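CalS13 (Micromonospora echinospora, PDB 4ZAS) probably transfers an amino group to a nucleotide-linked keto sugar with pyridoxal 5'-phosphate as cofactor, and binds dTDP-4-keto-6-deoxyglucose. Local coordinates at residues V168-L173 with A200-A205; A337-L342 with R378-P383. All blocks are in the same frame, centred on the assembly; numbering follows the deposited sequence.

Contact 1 (V168-L173 with A200-A205); sequences VDLNRL and ATYRGA
The Tyr202 ring lies between Val168 and Arg203: the carbonyl O of Val168 stands 3.8 Å above one face, and CG of Arg203 sits 3.3 Å above the plane on the opposite face, each offset toward the rim. Asn171 OD1 approaches the ring edge, the amide plane nearly upright to the ring at 81°. CB of Leu170 packs against CE2 of Tyr202 at 3.7 Å. Because CG of Tyr202 is anti to the backbone N (chi1 174°), the phenol reaches the first turn of the helix, where Asn171 N donates to OH over 3.1 Å in a nearly straight bond (165°). A tyrosine suits this place, its ring carbons packing against Leu170 CB while the hydroxyl accepts a backbone N-H. Asp169 caps that turn: its OD1 accepts from Arg172 N at 2.8 Å and lies 3.3 Å from Tyr202 OH. ND2 of Asn171 is 3.6 Å from CD of Arg203, whose guanidinium is salt-bridged to Asp320. Tyr202 also meets His210 edge-to-face. The arrangement joins an Asp N-capped helix, 170-180, to a beta hairpin, whose strands 201-202 and 205-206 are linked by a type I' turn with Arg203 and Gly204 both at positive phi, which glycine tolerates easily.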
loop_
_atom_site.group_PDB
_atom_site.type_symbol
_atom_site.label_atom_id
_atom_site.label_comp_id
_atom_site.label_asym_id
_atom_site.label_seq_id
_atom_site.Cartn_x
_atom_site.Cartn_y
_atom_site.Cartn_z
ATOM N N VAL A 168 18.581 17.770 7.520
ATOM C CA VAL A 168 18.846 17.805 8.955
ATOM C C VAL A 168 20.355 17.691 9.213
ATOM O O VAL A 168 21.072 17.043 8.446
ATOM C CB VAL A 168 18.075 16.673 9.641
ATOM C CG1 VAL A 168 18.461 16.544 11.111
ATOM C CG2 VAL A 168 16.573 16.906 9.473
ATOM N N ASP A 169 20.858 18.344 10.256
ATOM C CA ASP A 169 22.260 18.158 10.621
ATOM C C ASP A 169 22.454 16.755 11.170
ATOM O O ASP A 169 22.298 16.539 12.363
ATOM C CB ASP A 169 22.710 19.168 11.672
ATOM C CG ASP A 169 24.211 19.181 11.845
ATOM O OD1 ASP A 169 24.768 18.183 12.348
ATOM O OD2 ASP A 169 24.837 20.202 11.488
ATOM N N LEU A 170 22.810 15.805 10.317
ATOM C CA LEU A 170 22.803 14.406 10.735
ATOM C C LEU A 170 23.940 14.118 11.725
ATOM O O LEU A 170 23.793 13.314 12.644
ATOM C CB LEU A 170 22.861 13.473 9.507
ATOM C CG LEU A 170 21.631 13.502 8.567
ATOM C CD1 LEU A 170 21.791 12.616 7.319
ATOM C CD2 LEU A 170 20.329 13.174 9.283
ATOM N N ASN A 171 25.050 14.817 11.565
ATOM C CA ASN A 171 26.185 14.695 12.474
ATOM C C ASN A 171 25.764 14.990 13.918
ATOM O O ASN A 171 26.117 14.278 14.860
ATOM C CB ASN A 171 27.271 15.683 12.062
ATOM C CG ASN A 171 28.120 15.171 10.943
ATOM O OD1 ASN A 171 27.795 14.159 10.319
ATOM N ND2 ASN A 171 29.180 15.905 10.626
ATOM N N ARG A 172 24.992 16.054 14.076
ATOM C CA ARG A 172 24.500 16.446 15.376
ATOM C C ARG A 172 23.485 15.429 15.881
ATOM O O ARG A 172 23.523 15.033 17.038
ATOM C CB ARG A 172 23.879 17.848 15.288
ATOM C CG ARG A 172 23.325 18.393 16.579
ATOM C CD ARG A 172 24.414 18.524 17.630
ATOM N NE ARG A 172 23.829 18.981 18.881
ATOM C CZ ARG A 172 24.399 18.857 20.071
ATOM N NH1 ARG A 172 25.598 18.288 20.198
ATOM N NH2 ARG A 172 23.754 19.304 21.139
ATOM N N LEU A 173 22.588 15.006 14.992
ATOM C CA LEU A 173 21.556 14.037 15.330
ATOM C C LEU A 173 22.190 12.786 15.901
ATOM O O LEU A 173 21.743 12.268 16.926
ATOM C CB LEU A 173 20.714 13.691 14.104
ATOM C CG LEU A 173 19.725 12.532 14.268
ATOM C CD1 LEU A 173 18.621 12.902 15.242
ATOM C CD2 LEU A 173 19.159 12.144 12.922
ATOM N N ALA A 200 19.121 15.617 -2.694
ATOM C CA ALA A 200 19.723 16.384 -1.614
ATOM C C ALA A 200 21.030 15.728 -1.207
ATOM O O ALA A 200 21.180 14.505 -1.282
ATOM C CB ALA A 200 18.775 16.501 -0.428
ATOM N N THR A 201 21.985 16.556 -0.806
ATOM C CA THR A 201 23.306 16.084 -0.443
ATOM C C THR A 201 23.665 16.659 0.929
ATOM O O THR A 201 23.255 17.764 1.261
ATOM C CB THR A 201 24.331 16.456 -1.537
ATOM O OG1 THR A 201 24.992 15.267 -1.975
ATOM C CG2 THR A 201 25.360 17.469 -1.065
ATOM N N TYR A 202 24.354 15.874 1.756
ATOM C CA TYR A 202 24.779 16.339 3.071
ATOM C C TYR A 202 26.233 15.990 3.369
ATOM O O TYR A 202 26.643 14.837 3.306
ATOM C CB TYR A 202 23.865 15.790 4.162
ATOM C CG TYR A 202 24.349 16.124 5.555
ATOM C CD1 TYR A 202 24.261 17.415 6.055
ATOM C CD2 TYR A 202 24.888 15.147 6.372
ATOM C CE1 TYR A 202 24.706 17.716 7.336
ATOM C CE2 TYR A 202 25.333 15.438 7.649
ATOM C CZ TYR A 202 25.246 16.717 8.127
ATOM O OH TYR A 202 25.698 16.987 9.400
ATOM N N ARG A 203 27.013 17.012 3.684
ATOM C CA ARG A 203 28.432 16.850 3.906
ATOM C C ARG A 203 29.100 16.178 2.715
ATOM O O ARG A 203 30.048 15.430 2.865
ATOM C CB ARG A 203 28.651 16.035 5.178
ATOM C CG ARG A 203 28.208 16.766 6.426
ATOM C CD ARG A 203 29.422 17.077 7.196
ATOM N NE ARG A 203 29.571 18.479 7.511
ATOM C CZ ARG A 203 30.692 18.985 7.996
ATOM N NH1 ARG A 203 31.744 18.195 8.166
ATOM N NH2 ARG A 203 30.766 20.273 8.274
ATOM N N GLY A 204 28.628 16.496 1.521
ATOM C CA GLY A 204 29.261 16.014 0.309
ATOM C C GLY A 204 28.746 14.681 -0.202
ATOM O O GLY A 204 29.100 14.262 -1.295
ATOM N N ALA A 205 27.922 14.000 0.588
ATOM C CA ALA A 205 27.397 12.682 0.193
ATOM C C ALA A 205 25.878 12.686 0.180
ATOM O O ALA A 205 25.240 13.336 1.015
ATOM C CB ALA A 205 27.920 11.590 1.121
#

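Contact 2 (A337-L342 with R378-P383); sequences AFMRRL and RVVHIP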
loop_
_atom_site.group_PDB
_atom_site.type_symbol
_atom_site.label_atom_id
_atom_site.label_comp_id
_atom_site.label_asym_id
_atom_site.label_seq_id
_atom_site.Cartn_x
_atom_site.Cartn_y
_atom_site.Cartn_z
ATOM N N ALA A 337 -2.884 37.464 3.722
ATOM C CA ALA A 337 -2.824 38.533 2.727
ATOM C C ALA A 337 -1.713 38.230 1.721
ATOM O O ALA A 337 -1.852 38.529 0.536
ATOM C CB ALA A 337 -2.624 39.903 3.389
ATOM N N PHE A 338 -0.631 37.615 2.188
ATOM C CA PHE A 338 0.474 37.234 1.304
ATOM C C PHE A 338 0.023 36.247 0.216
ATOM O O PHE A 338 0.204 36.481 -0.977
ATOM C CB PHE A 338 1.607 36.604 2.118
ATOM C CG PHE A 338 2.783 36.137 1.286
ATOM C CD1 PHE A 338 3.759 37.023 0.874
ATOM C CD2 PHE A 338 2.892 34.807 0.892
ATOM C CE1 PHE A 338 4.835 36.593 0.116
ATOM C CE2 PHE A 338 3.961 34.378 0.125
ATOM C CZ PHE A 338 4.934 35.279 -0.261
ATOM N N MET A 339 -0.576 35.145 0.645
ATOM C CA MET A 339 -1.010 34.087 -0.268
ATOM C C MET A 339 -2.062 34.646 -1.195
ATOM O O MET A 339 -2.085 34.323 -2.380
ATOM C CB MET A 339 -1.548 32.882 0.512
ATOM C CG MET A 339 -0.582 32.382 1.565
ATOM S SD MET A 339 -1.039 30.813 2.298
ATOM C CE MET A 339 -2.259 31.375 3.500
ATOM N N ARG A 340 -2.926 35.493 -0.650
ATOM C CA ARG A 340 -3.989 36.094 -1.438
ATOM C C ARG A 340 -3.419 36.962 -2.557
ATOM O O ARG A 340 -3.837 36.865 -3.707
ATOM C CB ARG A 340 -4.889 36.939 -0.539
ATOM C CG ARG A 340 -6.109 37.525 -1.210
ATOM C CD ARG A 340 -6.904 36.459 -1.947
ATOM N NE ARG A 340 -8.302 36.859 -2.072
ATOM C CZ ARG A 340 -8.746 37.760 -2.943
ATOM N NH1 ARG A 340 -7.907 38.321 -3.804
ATOM N NH2 ARG A 340 -10.035 38.079 -2.976
ATOM N N ARG A 341 -2.429 37.779 -2.213
ATOM C CA ARG A 341 -1.787 38.677 -3.167
ATOM C C ARG A 341 -1.137 37.898 -4.311
ATOM O O ARG A 341 -1.342 38.221 -5.480
ATOM C CB ARG A 341 -0.740 39.531 -2.447
ATOM C CG ARG A 341 0.017 40.546 -3.287
ATOM C CD ARG A 341 -0.747 41.828 -3.478
ATOM N NE ARG A 341 0.151 42.874 -3.971
ATOM C CZ ARG A 341 -0.217 44.125 -4.250
ATOM N NH1 ARG A 341 -1.480 44.509 -4.087
ATOM N NH2 ARG A 341 0.690 45.004 -4.673
ATOM N N LEU A 342 -0.369 36.862 -3.975
ATOM C CA LEU A 342 0.313 36.075 -5.002
ATOM C C LEU A 342 -0.678 35.276 -5.841
ATOM O O LEU A 342 -0.410 34.994 -7.007
ATOM C CB LEU A 342 1.346 35.128 -4.393
ATOM C CG LEU A 342 2.783 35.648 -4.388
ATOM C CD1 LEU A 342 2.901 36.816 -3.453
ATOM C CD2 LEU A 342 3.768 34.549 -3.996
ATOM N N ARG A 378 3.293 31.477 10.031
ATOM C CA ARG A 378 4.117 32.346 9.192
ATOM C C ARG A 378 4.698 31.581 7.986
ATOM O O ARG A 378 5.025 32.183 6.963
ATOM C CB ARG A 378 5.235 32.987 10.027
ATOM C CG ARG A 378 4.746 33.990 11.071
ATOM C CD ARG A 378 5.825 34.312 12.103
ATOM N NE ARG A 378 7.046 34.828 11.497
ATOM C CZ ARG A 378 8.257 34.310 11.690
ATOM N NH1 ARG A 378 8.421 33.266 12.501
ATOM N NH2 ARG A 378 9.312 34.850 11.088
ATOM N N VAL A 379 4.842 30.261 8.112
ATOM C CA VAL A 379 5.466 29.455 7.054
ATOM C C VAL A 379 4.605 29.413 5.799
ATOM O O VAL A 379 3.374 29.352 5.869
ATOM C CB VAL A 379 5.758 28.034 7.522
ATOM C CG1 VAL A 379 4.457 27.309 7.840
ATOM C CG2 VAL A 379 6.522 27.303 6.467
ATOM N N VAL A 380 5.251 29.499 4.645
ATOM C CA VAL A 380 4.515 29.489 3.403
ATOM C C VAL A 380 5.453 28.982 2.322
ATOM O O VAL A 380 6.662 29.100 2.458
ATOM C CB VAL A 380 3.946 30.882 3.078
ATOM C CG1 VAL A 380 5.059 31.849 2.633
ATOM C CG2 VAL A 380 2.912 30.762 2.021
ATOM N N HIS A 381 4.913 28.389 1.263
ATOM C CA HIS A 381 5.761 27.842 0.212
ATOM C C HIS A 381 5.405 28.415 -1.149
ATOM O O HIS A 381 4.226 28.542 -1.490
ATOM C CB HIS A 381 5.650 26.319 0.192
ATOM C CG HIS A 381 6.047 25.678 1.485
ATOM N ND1 HIS A 381 5.174 25.532 2.540
ATOM C CD2 HIS A 381 7.233 25.179 1.908
ATOM C CE1 HIS A 381 5.798 24.951 3.551
ATOM N NE2 HIS A 381 7.051 24.727 3.194
ATOM N N ILE A 382 6.428 28.722 -1.939
ATOM C CA ILE A 382 6.229 29.363 -3.226
ATOM C C ILE A 382 6.910 28.487 -4.284
ATOM O O ILE A 382 7.880 27.788 -3.987
ATOM C CB ILE A 382 6.767 30.804 -3.227
ATOM C CG1 ILE A 382 8.293 30.796 -3.154
ATOM C CG2 ILE A 382 6.166 31.599 -2.082
ATOM C CD1 ILE A 382 8.903 32.138 -3.309
ATOM N N PRO A 383 6.400 28.518 -5.525
ATOM C CA PRO A 383 6.913 27.694 -6.620
ATOM C C PRO A 383 8.371 27.954 -6.885
ATOM O O PRO A 383 8.746 29.117 -6.959
ATOM C CB PRO A 383 6.072 28.134 -7.815
ATOM C CG PRO A 383 4.838 28.690 -7.222
ATOM C CD PRO A 383 5.276 29.356 -5.961
#
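Phe338 and Val380 make the closest approach, CE2 of the ring to CG1 of the valine at 3.7 Å, the methyl lying oblique to the ring. CG2 of Ile382 comes up at the ring edge, 4.2 Å from Phe338 CE2, and also lies 4.3 Å from CD2 of Leu342. While CG1 of Val380 meets the phenylalanine, its CG2 is anti to the backbone N and touches Met339, 3.9 Å from CG and 4.0 Å from SD. A branched residue thus suits the strand, touching two helix neighbours at once; the unbranched Met339 chain runs alongside it in the opposite direction. One turn along the helix, CD1 of Leu342 lies over one face of the Phe338 ring, toward the rim. A chi1 of 178° directs that ring at the strand, and it meets Trp404 edge-to-face, while Met339 packs on Thr259 of the second subunit. His381 turns away from the helix, where its ND1 and NE2 hydrogen-bond to Ser350 O and Trp163 NE1. In what is probably the smaller C-terminal domain of a fold type I aminotransferase, residues 337-342 run 15° from strand 379-382, axes 10.3 Å apart at closest approach; strand 328-332 pairs with 379-382, and Ile400 of helix 390-401 packs on Ile382 and Phe338.

Overall arrangement
Contact 1 closes before contact 2 opens, so the two lie in series along the chain; their centres are 29 Å apart and their nearest atoms about 14 Å, without touching. Contact 1 lies about 14 Å from the centre of the chain, at helix 170-180, which packs on strand 189-193 of the seven-stranded mixed sheet. Contact 2 lies about 23 Å from it, between helix 335-344 and a separate three-stranded antiparallel sheet. Strand 321-322, which pairs with 201-202, comes shortly before strand 328-332, which pairs with 379-382, so one length of chain connects the two small sheets. As in fold type I pyridoxal phosphate enzymes, contact 1 probably belongs to the large domain and contact 2 to the smaller C-terminal one.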